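Local coordinates for exoglucanase A (Cellulomonas fimi, PDB 7CBD), which hydrolyses beta-1,4-glucosidic bonds of cellulose through its family 6 catalytic domain, with inversion of anomeric configuration, releasing cellobiose from non-reducing chain ends, at residues Q15-N26 with M42-V52; A112-K121 with Y169-A177. One frame throughout, in Å; residues are numbered along the deposited sequence.

Contact 1: residues Q15-N26 with M42-V52; sequences QYVNPTWAASVN and MRTVAGQPTAV
Trp21 carries its indole anti to the backbone N (chi1 174°), while Thr50, with chi1 54°, holds OG1 between its backbone N and carbonyl carbon and swings CG2 over the six-membered ring of that indole. Thr50 CG2 lies 3.7 Å from the centroid of the six-membered ring of Trp21, almost on the ring normal, in a CH-pi contact; Val25 CG2 covers the opposite face, one helical turn on. At the rim, Trp21 CH2 meets Val45 O near the ring plane at 3.2 Å and packs against Val45 CG1. Trp21 NE1 is hydrogen-bonded to Pro367 O. The Trp21 side chain is about 11 Å from that of Asp371, the predicted nucleophile. Here the helix beginning at Pro19 packs against the last turn of helix 36-45 and the chain leading into strand 52-54, whose parallel partner 87-93 belongs to the central barrel-like sheet of the family 6 fold. Further along the helix, Val25 CG1 reaches Ala46 CB at 3.6 Å. No direct hydrogen bond joins 15-26 to 42-52; waters bridge the two segments. One is gripped by Asn18 N, Gln48 O and Thr50 OG1; a second links Asn18 ND2 with Thr50 OG1 and Ala51 O. Asn18, the N-cap, meanwhile accepts Thr20 N at OD1 (2.9 Å), the donor lying above the carbonyl plane.

Contact 2: residues A112-K121 with Y169-A177; sequences ATDAGLARYK and YYRQGVKYA
Tyr169 and Tyr176 reach from helix 161-182 to helix 114-132, two neighbouring helices on the outside of the alpha/beta barrel-like catalytic domain. The segments 114-121 and 169-177 run nearly parallel, 13° apart with axes 10.4 Å from each other, as befits helices that follow successive parallel strands, 87-93 and 141-146. Tyr169 lies across the N-terminal end of helix 114-132: Thr113 O sits over one ring face, toward the rim, and Leu117 CB lies 3.7 Å from Tyr169 CD1, neither over the face nor at the edge. The Tyr169 hydroxyl donates to Asp114 OD2 (2.7 Å) on the anti side, well out of the plane of the carboxylate, which stands 83° from that of the ring. Asp114 thus fixes the outer end of the tyrosine, while Thr113, the N-cap, accepts Gly116 N at its own OG1.

Deeper in, Tyr120 turns its ring edge to the other backbone: Gly173 O lies near the plane of the Tyr120 ring, 3.4 Å from Tyr120 CE2. Gly173 CA also meets Leu117 CD1, so the side chains of Leu117 and Tyr120 pack on the bare backbone of Gly173. The Tyr120 hydroxyl is hydrogen-bonded to Glu147 OE2. On the outer side the Lys121 chain runs extended beyond CG and lies flat over Tyr176, with Lys121 CG 3.6 Å above the centre of the Tyr176 ring, 8° off the normal; Asp126 accepts the hydroxyl of this ring. Past the aromatic face, Lys121 NZ donates to a water at 2.9 Å.

How the contacts relate
Contact 1 closes before contact 2 opens, so the two follow one another along the chain. Their centres lie 32 Å apart and their nearest atoms about 13 Å, with no touch between them. The central sheet is what they have in common: contact 1 leads into strand 52-54, which pairs with 87-93, and helix 114-132 of contact 2 follows that same strand 87-93, whereas helix 161-182 comes after the next strand, 141-146. Contact 1 is largely buried and approaches the predicted nucleophile Asp371; contact 2 lies nearer the surface, away from the annotated sites. Contact 1 ties helix 19-30 to the chain entering strand 52-54, and contact 2 joins two helices, at separate places in one catalytic domain.

Contact 1: residues Q15-N26 with M42-V52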
loop_
_atom_site.group_PDB
_atom_site.type_symbol
_atom_site.label_atom_id
_atom_site.label_comp_id
_atom_site.label_asym_id
_atom_site.label_seq_id
_atom_site.Cartn_x
_atom_site.Cartn_y
_atom_site.Cartn_z
ATOM N N GLN A 15 -8.055 -10.320 -10.895
ATOM C CA GLN A 15 -7.000 -9.318 -10.842
ATOM C C GLN A 15 -5.743 -9.820 -11.548
ATOM O O GLN A 15 -5.426 -11.012 -11.522
ATOM C CB GLN A 15 -6.666 -8.932 -9.397
ATOM C CG GLN A 15 -7.835 -8.324 -8.651
ATOM C CD GLN A 15 -7.430 -7.849 -7.268
ATOM O OE1 GLN A 15 -6.448 -7.120 -7.113
ATOM N NE2 GLN A 15 -8.181 -8.254 -6.257
ATOM N N TYR A 16 -5.018 -8.892 -12.171
ATOM C CA TYR A 16 -3.792 -9.227 -12.891
ATOM C C TYR A 16 -2.748 -9.826 -11.963
ATOM O O TYR A 16 -2.486 -9.295 -10.882
ATOM C CB TYR A 16 -3.211 -7.953 -13.496
ATOM C CG TYR A 16 -1.866 -8.104 -14.183
ATOM C CD1 TYR A 16 -1.753 -8.787 -15.381
ATOM C CD2 TYR A 16 -0.716 -7.522 -13.649
ATOM C CE1 TYR A 16 -0.533 -8.912 -16.025
ATOM C CE2 TYR A 16 0.510 -7.632 -14.288
ATOM C CZ TYR A 16 0.591 -8.323 -15.484
ATOM O OH TYR A 16 1.791 -8.448 -16.153
ATOM N N VAL A 17 -2.116 -10.905 -12.416
ATOM C CA VAL A 17 -0.974 -11.499 -11.728
ATOM C C VAL A 17 0.289 -11.169 -12.519
ATOM O O VAL A 17 0.370 -11.448 -13.724
ATOM C CB VAL A 17 -1.163 -13.013 -11.537
ATOM C CG1 VAL A 17 0.048 -13.626 -10.855
ATOM C CG2 VAL A 17 -2.418 -13.274 -10.721
ATOM N N ASN A 18 1.268 -10.567 -11.845
ATOM C CA ASN A 18 2.489 -10.068 -12.466
ATOM C C ASN A 18 3.492 -11.207 -12.614
ATOM O O ASN A 18 4.032 -11.684 -11.609
ATOM C CB ASN A 18 3.041 -8.939 -11.591
ATOM C CG ASN A 18 4.371 -8.402 -12.074
ATOM O OD1 ASN A 18 4.954 -8.902 -13.035
ATOM N ND2 ASN A 18 4.856 -7.368 -11.402
ATOM N N PRO A 19 3.773 -11.665 -13.840
ATOM C CA PRO A 19 4.675 -12.821 -13.993
ATOM C C PRO A 19 6.102 -12.541 -13.566
ATOM O O PRO A 19 6.820 -13.483 -13.206
ATOM C CB PRO A 19 4.585 -13.149 -15.488
ATOM C CG PRO A 19 4.225 -11.850 -16.120
ATOM C CD PRO A 19 3.340 -11.121 -15.138
ATOM N N THR A 20 6.541 -11.279 -13.596
ATOM C CA THR A 20 7.894 -10.956 -13.159
ATOM C C THR A 20 8.023 -11.121 -11.650
ATOM O O THR A 20 8.980 -11.734 -11.154
ATOM C CB THR A 20 8.241 -9.532 -13.589
ATOM O OG1 THR A 20 7.988 -9.393 -14.994
ATOM C CG2 THR A 20 9.713 -9.206 -13.302
ATOM N N TRP A 21 7.049 -10.600 -10.900
ATOM C CA TRP A 21 7.054 -10.799 -9.456
ATOM C C TRP A 21 6.829 -12.267 -9.110
ATOM O O TRP A 21 7.490 -12.806 -8.214
ATOM C CB TRP A 21 6.007 -9.899 -8.800
ATOM C CG TRP A 21 5.841 -10.142 -7.329
ATOM C CD1 TRP A 21 6.602 -9.635 -6.311
ATOM C CD2 TRP A 21 4.836 -10.953 -6.714
ATOM N NE1 TRP A 21 6.132 -10.095 -5.097
ATOM C CE2 TRP A 21 5.049 -10.906 -5.322
ATOM C CE3 TRP A 21 3.781 -11.731 -7.210
ATOM C CZ2 TRP A 21 4.233 -11.589 -4.419
ATOM C CZ3 TRP A 21 2.980 -12.411 -6.316
ATOM C CH2 TRP A 21 3.210 -12.339 -4.936
ATOM N N ALA A 22 5.939 -12.944 -9.840
ATOM C CA ALA A 22 5.732 -14.365 -9.595
ATOM C C ALA A 22 7.033 -15.142 -9.756
ATOM O O ALA A 22 7.329 -16.042 -8.960
ATOM C CB ALA A 22 4.659 -14.912 -10.537
ATOM N N ALA A 23 7.824 -14.807 -10.780
ATOM C CA ALA A 23 9.100 -15.489 -10.978
ATOM C C ALA A 23 10.053 -15.216 -9.818
ATOM O O ALA A 23 10.773 -16.117 -9.367
ATOM C CB ALA A 23 9.719 -15.082 -12.316
ATOM N N SER A 24 10.065 -13.980 -9.305
ATOM C CA SER A 24 10.887 -13.676 -8.136
ATOM C C SER A 24 10.460 -14.509 -6.934
ATOM O O SER A 24 11.307 -15.014 -6.186
ATOM C CB SER A 24 10.795 -12.187 -7.813
ATOM O OG SER A 24 11.298 -11.421 -8.889
ATOM N N VAL A 25 9.152 -14.668 -6.730
ATOM C CA VAL A 25 8.673 -15.471 -5.611
ATOM C C VAL A 25 9.063 -16.930 -5.801
ATOM O O VAL A 25 9.545 -17.589 -4.871
ATOM C CB VAL A 25 7.153 -15.308 -5.439
ATOM C CG1 VAL A 25 6.644 -16.274 -4.380
ATOM C CG2 VAL A 25 6.805 -13.876 -5.082
ATOM N N ASN A 26 8.865 -17.462 -7.008
ATOM C CA ASN A 26 9.222 -18.857 -7.253
ATOM C C ASN A 26 10.722 -19.096 -7.096
ATOM O O ASN A 26 11.136 -20.172 -6.648
ATOM C CB ASN A 26 8.725 -19.300 -8.631
ATOM C CG ASN A 26 7.227 -19.548 -8.658
ATOM O OD1 ASN A 26 6.643 -20.004 -7.676
ATOM N ND2 ASN A 26 6.599 -19.251 -9.787
ATOM N N MET A 42 5.436 -20.380 -0.256
ATOM C CA MET A 42 5.894 -19.353 -1.187
ATOM C C MET A 42 5.309 -19.571 -2.577
ATOM O O MET A 42 4.902 -18.611 -3.240
ATOM C CB MET A 42 7.421 -19.314 -1.231
ATOM C CG MET A 42 8.053 -18.875 0.073
ATOM S SD MET A 42 9.845 -18.733 -0.086
ATOM C CE MET A 42 10.256 -17.908 1.450
ATOM N N ARG A 43 5.226 -20.829 -3.027
ATOM C CA ARG A 43 4.624 -21.088 -4.331
ATOM C C ARG A 43 3.170 -20.628 -4.380
ATOM O O ARG A 43 2.715 -20.104 -5.401
ATOM C CB ARG A 43 4.767 -22.563 -4.703
ATOM C CG ARG A 43 6.218 -22.968 -4.957
ATOM C CD ARG A 43 6.337 -24.330 -5.617
ATOM N NE ARG A 43 5.819 -25.410 -4.779
ATOM C CZ ARG A 43 6.558 -26.146 -3.950
ATOM N NH1 ARG A 43 7.862 -25.919 -3.815
ATOM N NH2 ARG A 43 5.987 -27.113 -3.244
ATOM N N THR A 44 2.428 -20.795 -3.281
ATOM C CA THR A 44 1.060 -20.278 -3.235
ATOM C C THR A 44 1.038 -18.762 -3.373
ATOM O O THR A 44 0.204 -18.206 -4.098
ATOM C CB THR A 44 0.388 -20.697 -1.929
ATOM O OG1 THR A 44 0.382 -22.122 -1.849
ATOM C CG2 THR A 44 -1.047 -20.172 -1.861
ATOM N N VAL A 45 1.955 -18.076 -2.693
ATOM C CA VAL A 45 2.014 -16.618 -2.767
ATOM C C VAL A 45 2.226 -16.154 -4.204
ATOM O O VAL A 45 1.658 -15.138 -4.633
ATOM C CB VAL A 45 3.107 -16.101 -1.816
ATOM C CG1 VAL A 45 3.377 -14.614 -2.026
ATOM C CG2 VAL A 45 2.719 -16.371 -0.370
ATOM N N ALA A 46 3.033 -16.893 -4.973
ATOM C CA ALA A 46 3.370 -16.511 -6.346
ATOM C C ALA A 46 2.158 -16.445 -7.270
ATOM O O ALA A 46 2.232 -15.806 -8.329
ATOM C CB ALA A 46 4.401 -17.485 -6.921
ATOM N N GLY A 47 1.051 -17.086 -6.907
ATOM C CA GLY A 47 -0.138 -17.030 -7.727
ATOM C C GLY A 47 -1.044 -15.852 -7.463
ATOM O O GLY A 47 -2.074 -15.720 -8.128
ATOM N N GLN A 48 -0.692 -14.979 -6.519
ATOM C CA GLN A 48 -1.581 -13.898 -6.111
ATOM C C GLN A 48 -1.314 -12.616 -6.898
ATOM O O GLN A 48 -0.192 -12.377 -7.347
ATOM C CB GLN A 48 -1.406 -13.628 -4.622
ATOM C CG GLN A 48 -1.873 -14.808 -3.787
ATOM C CD GLN A 48 -3.333 -15.115 -4.050
ATOM O OE1 GLN A 48 -4.180 -14.244 -3.885
ATOM N NE2 GLN A 48 -3.631 -16.337 -4.500
ATOM N N PRO A 49 -2.348 -11.785 -7.066
ATOM C CA PRO A 49 -2.214 -10.546 -7.849
ATOM C C PRO A 49 -1.605 -9.415 -7.025
ATOM O O PRO A 49 -2.019 -9.164 -5.890
ATOM C CB PRO A 49 -3.665 -10.217 -8.228
ATOM C CG PRO A 49 -4.456 -10.743 -7.079
ATOM C CD PRO A 49 -3.738 -12.008 -6.628
ATOM N N THR A 50 -0.642 -8.711 -7.624
ATOM C CA THR A 50 0.019 -7.564 -7.016
ATOM C C THR A 50 0.031 -6.406 -8.007
ATOM O O THR A 50 -0.040 -6.602 -9.224
ATOM C CB THR A 50 1.474 -7.893 -6.633
ATOM O OG1 THR A 50 2.172 -8.396 -7.781
ATOM C CG2 THR A 50 1.531 -8.922 -5.517
ATOM N N ALA A 51 0.142 -5.192 -7.478
ATOM C CA ALA A 51 0.162 -4.018 -8.335
ATOM C C ALA A 51 1.528 -3.838 -8.981
ATOM O O ALA A 51 2.568 -4.179 -8.407
ATOM C CB ALA A 51 -0.188 -2.763 -7.542
ATOM N N VAL A 52 1.511 -3.274 -10.185
ATOM C CA VAL A 52 2.723 -2.873 -10.884
ATOM C C VAL A 52 2.977 -1.402 -10.587
ATOM O O VAL A 52 2.104 -0.554 -10.812
ATOM C CB VAL A 52 2.588 -3.121 -12.395
ATOM C CG1 VAL A 52 3.769 -2.508 -13.136
ATOM C CG2 VAL A 52 2.474 -4.616 -12.662
HETATM O O HOH W 1 -4.095 -7.254 -5.584
HETATM O O HOH W 2 -2.829 -6.562 -10.286
HETATM O O HOH W 3 1.200 -10.616 -9.073
HETATM O O HOH W 4 3.882 -6.524 -8.797
#

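Contact 2: residues A112-K121 with Y169-A177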
loop_
_atom_site.group_PDB
_atom_site.type_symbol
_atom_site.label_atom_id
_atom_site.label_comp_id
_atom_site.label_asym_id
_atom_site.label_seq_id
_atom_site.Cartn_x
_atom_site.Cartn_y
_atom_site.Cartn_z
ATOM N N ALA A 112 10.930 19.273 -6.413
ATOM C CA ALA A 112 9.761 20.113 -6.157
ATOM C C ALA A 112 10.012 21.499 -6.752
ATOM O O ALA A 112 10.284 22.474 -6.051
ATOM C CB ALA A 112 9.490 20.199 -4.661
ATOM N N THR A 113 9.955 21.557 -8.086
ATOM C CA THR A 113 10.128 22.785 -8.848
ATOM C C THR A 113 9.199 22.725 -10.049
ATOM O O THR A 113 8.708 21.657 -10.425
ATOM C CB THR A 113 11.550 22.931 -9.408
ATOM O OG1 THR A 113 11.812 21.837 -10.298
ATOM C CG2 THR A 113 12.588 22.958 -8.299
ATOM N N ASP A 114 8.993 23.886 -10.678
ATOM C CA ASP A 114 8.197 23.931 -11.902
ATOM C C ASP A 114 8.763 23.002 -12.966
ATOM O O ASP A 114 8.006 22.361 -13.700
ATOM C CB ASP A 114 8.114 25.362 -12.434
ATOM C CG ASP A 114 7.080 26.203 -11.706
ATOM O OD1 ASP A 114 6.785 27.313 -12.190
ATOM O OD2 ASP A 114 6.574 25.775 -10.651
ATOM N N ALA A 115 10.091 22.914 -13.069
ATOM C CA ALA A 115 10.686 22.007 -14.047
ATOM C C ALA A 115 10.353 20.561 -13.712
ATOM O O ALA A 115 10.067 19.756 -14.606
ATOM C CB ALA A 115 12.196 22.221 -14.110
ATOM N N GLY A 116 10.381 20.215 -12.423
ATOM C CA GLY A 116 9.992 18.873 -12.025
ATOM C C GLY A 116 8.544 18.570 -12.363
ATOM O O GLY A 116 8.220 17.483 -12.851
ATOM N N LEU A 117 7.656 19.540 -12.131
ATOM C CA LEU A 117 6.249 19.346 -12.470
ATOM C C LEU A 117 6.047 19.211 -13.974
ATOM O O LEU A 117 5.245 18.388 -14.420
ATOM C CB LEU A 117 5.405 20.489 -11.913
ATOM C CG LEU A 117 3.905 20.405 -12.216
ATOM C CD1 LEU A 117 3.264 19.219 -11.498
ATOM C CD2 LEU A 117 3.213 21.720 -11.848
ATOM N N ALA A 118 6.755 20.011 -14.773
ATOM C CA ALA A 118 6.606 19.881 -16.221
ATOM C C ALA A 118 7.030 18.492 -16.687
ATOM O O ALA A 118 6.404 17.910 -17.582
ATOM C CB ALA A 118 7.384 20.986 -16.938
ATOM N N ARG A 119 8.074 17.931 -16.076
ATOM C CA ARG A 119 8.503 16.578 -16.422
ATOM C C ARG A 119 7.501 15.536 -15.937
ATOM O O ARG A 119 7.246 14.541 -16.626
ATOM C CB ARG A 119 9.875 16.312 -15.811
ATOM C CG ARG A 119 10.603 15.115 -16.374
ATOM C CD ARG A 119 12.104 15.281 -16.186
ATOM N NE ARG A 119 12.405 16.561 -15.547
ATOM C CZ ARG A 119 13.547 16.860 -14.932
ATOM N NH1 ARG A 119 14.533 15.976 -14.865
ATOM N NH2 ARG A 119 13.698 18.055 -14.382
ATOM N N TYR A 120 6.936 15.737 -14.746
ATOM C CA TYR A 120 5.891 14.838 -14.264
ATOM C C TYR A 120 4.740 14.758 -15.259
ATOM O O TYR A 120 4.253 13.671 -15.584
ATOM C CB TYR A 120 5.375 15.340 -12.921
ATOM C CG TYR A 120 4.306 14.470 -12.289
ATOM C CD1 TYR A 120 4.639 13.256 -11.687
ATOM C CD2 TYR A 120 2.973 14.879 -12.255
ATOM C CE1 TYR A 120 3.676 12.470 -11.077
ATOM C CE2 TYR A 120 1.994 14.090 -11.651
ATOM C CZ TYR A 120 2.358 12.892 -11.060
ATOM O OH TYR A 120 1.404 12.118 -10.457
ATOM N N LYS A 121 4.312 15.907 -15.774
ATOM C CA LYS A 121 3.198 15.925 -16.710
ATOM C C LYS A 121 3.579 15.283 -18.039
ATOM O O LYS A 121 2.884 14.385 -18.525
ATOM C CB LYS A 121 2.720 17.362 -16.931
ATOM C CG LYS A 121 2.105 18.025 -15.715
ATOM C CD LYS A 121 1.716 19.457 -16.024
ATOM C CE LYS A 121 1.047 20.138 -14.841
ATOM N NZ LYS A 121 0.799 21.573 -15.144
ATOM N N TYR A 169 2.932 21.343 -5.807
ATOM C CA TYR A 169 3.148 20.317 -6.816
ATOM C C TYR A 169 2.348 19.055 -6.539
ATOM O O TYR A 169 1.920 18.391 -7.485
ATOM C CB TYR A 169 4.642 20.037 -6.960
ATOM C CG TYR A 169 5.382 21.302 -7.301
ATOM C CD1 TYR A 169 5.185 21.923 -8.526
ATOM C CD2 TYR A 169 6.235 21.904 -6.389
ATOM C CE1 TYR A 169 5.836 23.091 -8.846
ATOM C CE2 TYR A 169 6.889 23.071 -6.699
ATOM C CZ TYR A 169 6.686 23.661 -7.928
ATOM O OH TYR A 169 7.334 24.828 -8.242
ATOM N N TYR A 170 2.115 18.714 -5.269
ATOM C CA TYR A 170 1.205 17.609 -4.986
ATOM C C TYR A 170 -0.199 17.951 -5.455
ATOM O O TYR A 170 -0.868 17.133 -6.091
ATOM C CB TYR A 170 1.179 17.285 -3.492
ATOM C CG TYR A 170 2.401 16.612 -2.903
ATOM C CD1 TYR A 170 2.388 16.202 -1.579
ATOM C CD2 TYR A 170 3.562 16.390 -3.645
ATOM C CE1 TYR A 170 3.486 15.600 -0.993
ATOM C CE2 TYR A 170 4.682 15.770 -3.067
ATOM C CZ TYR A 170 4.633 15.393 -1.735
ATOM O OH TYR A 170 5.718 14.805 -1.117
ATOM N N ARG A 171 -0.662 19.167 -5.164
ATOM C CA ARG A 171 -2.008 19.549 -5.571
ATOM C C ARG A 171 -2.136 19.576 -7.092
ATOM O O ARG A 171 -3.084 19.024 -7.660
ATOM C CB ARG A 171 -2.369 20.902 -4.966
ATOM C CG ARG A 171 -2.668 20.860 -3.478
ATOM C CD ARG A 171 -3.072 22.250 -3.039
ATOM N NE ARG A 171 -3.376 22.383 -1.618
ATOM C CZ ARG A 171 -4.602 22.323 -1.110
ATOM N NH1 ARG A 171 -5.646 22.088 -1.897
ATOM N NH2 ARG A 171 -4.786 22.495 0.192
ATOM N N GLN A 172 -1.178 20.207 -7.773
ATOM C CA GLN A 172 -1.282 20.333 -9.224
ATOM C C GLN A 172 -0.976 19.013 -9.921
ATOM O O GLN A 172 -1.593 18.687 -10.944
ATOM C CB GLN A 172 -0.373 21.456 -9.720
ATOM C CG GLN A 172 -0.754 22.824 -9.154
ATOM C CD GLN A 172 0.291 23.889 -9.405
ATOM O OE1 GLN A 172 1.004 23.853 -10.408
ATOM N NE2 GLN A 172 0.386 24.852 -8.491
ATOM N N GLY A 173 -0.039 18.234 -9.374
ATOM C CA GLY A 173 0.296 16.961 -9.981
ATOM C C GLY A 173 -0.812 15.943 -9.837
ATOM O O GLY A 173 -1.131 15.227 -10.789
ATOM N N VAL A 174 -1.423 15.866 -8.651
ATOM C CA VAL A 174 -2.541 14.945 -8.479
ATOM C C VAL A 174 -3.720 15.368 -9.350
ATOM O O VAL A 174 -4.381 14.524 -9.964
ATOM C CB VAL A 174 -2.918 14.769 -6.994
ATOM C CG1 VAL A 174 -4.205 13.955 -6.864
ATOM C CG2 VAL A 174 -1.795 14.081 -6.244
ATOM N N LYS A 175 -3.998 16.677 -9.438
ATOM C CA LYS A 175 -5.043 17.144 -10.350
ATOM C C LYS A 175 -4.774 16.674 -11.776
ATOM O O LYS A 175 -5.679 16.184 -12.463
ATOM C CB LYS A 175 -5.166 18.670 -10.308
ATOM C CG LYS A 175 -6.015 19.227 -11.455
ATOM C CD LYS A 175 -6.115 20.742 -11.466
ATOM C CE LYS A 175 -6.536 21.271 -12.856
ATOM N NZ LYS A 175 -7.878 20.788 -13.335
ATOM N N TYR A 176 -3.530 16.817 -12.238
ATOM C CA TYR A 176 -3.199 16.436 -13.607
ATOM C C TYR A 176 -3.364 14.936 -13.815
ATOM O O TYR A 176 -3.928 14.497 -14.824
ATOM C CB TYR A 176 -1.773 16.875 -13.927
ATOM C CG TYR A 176 -1.425 16.781 -15.394
ATOM C CD1 TYR A 176 -1.770 17.800 -16.274
ATOM C CD2 TYR A 176 -0.762 15.669 -15.902
ATOM C CE1 TYR A 176 -1.447 17.720 -17.617
ATOM C CE2 TYR A 176 -0.438 15.579 -17.244
ATOM C CZ TYR A 176 -0.791 16.605 -18.095
ATOM O OH TYR A 176 -0.468 16.518 -19.431
ATOM N N ALA A 177 -2.861 14.132 -12.872
ATOM C CA ALA A 177 -3.012 12.686 -12.957
ATOM C C ALA A 177 -4.482 12.308 -13.029
ATOM O O ALA A 177 -4.894 11.527 -13.897
ATOM C CB ALA A 177 -2.340 12.027 -11.754
HETATM O O HOH W 5 -0.267 22.985 -12.878
#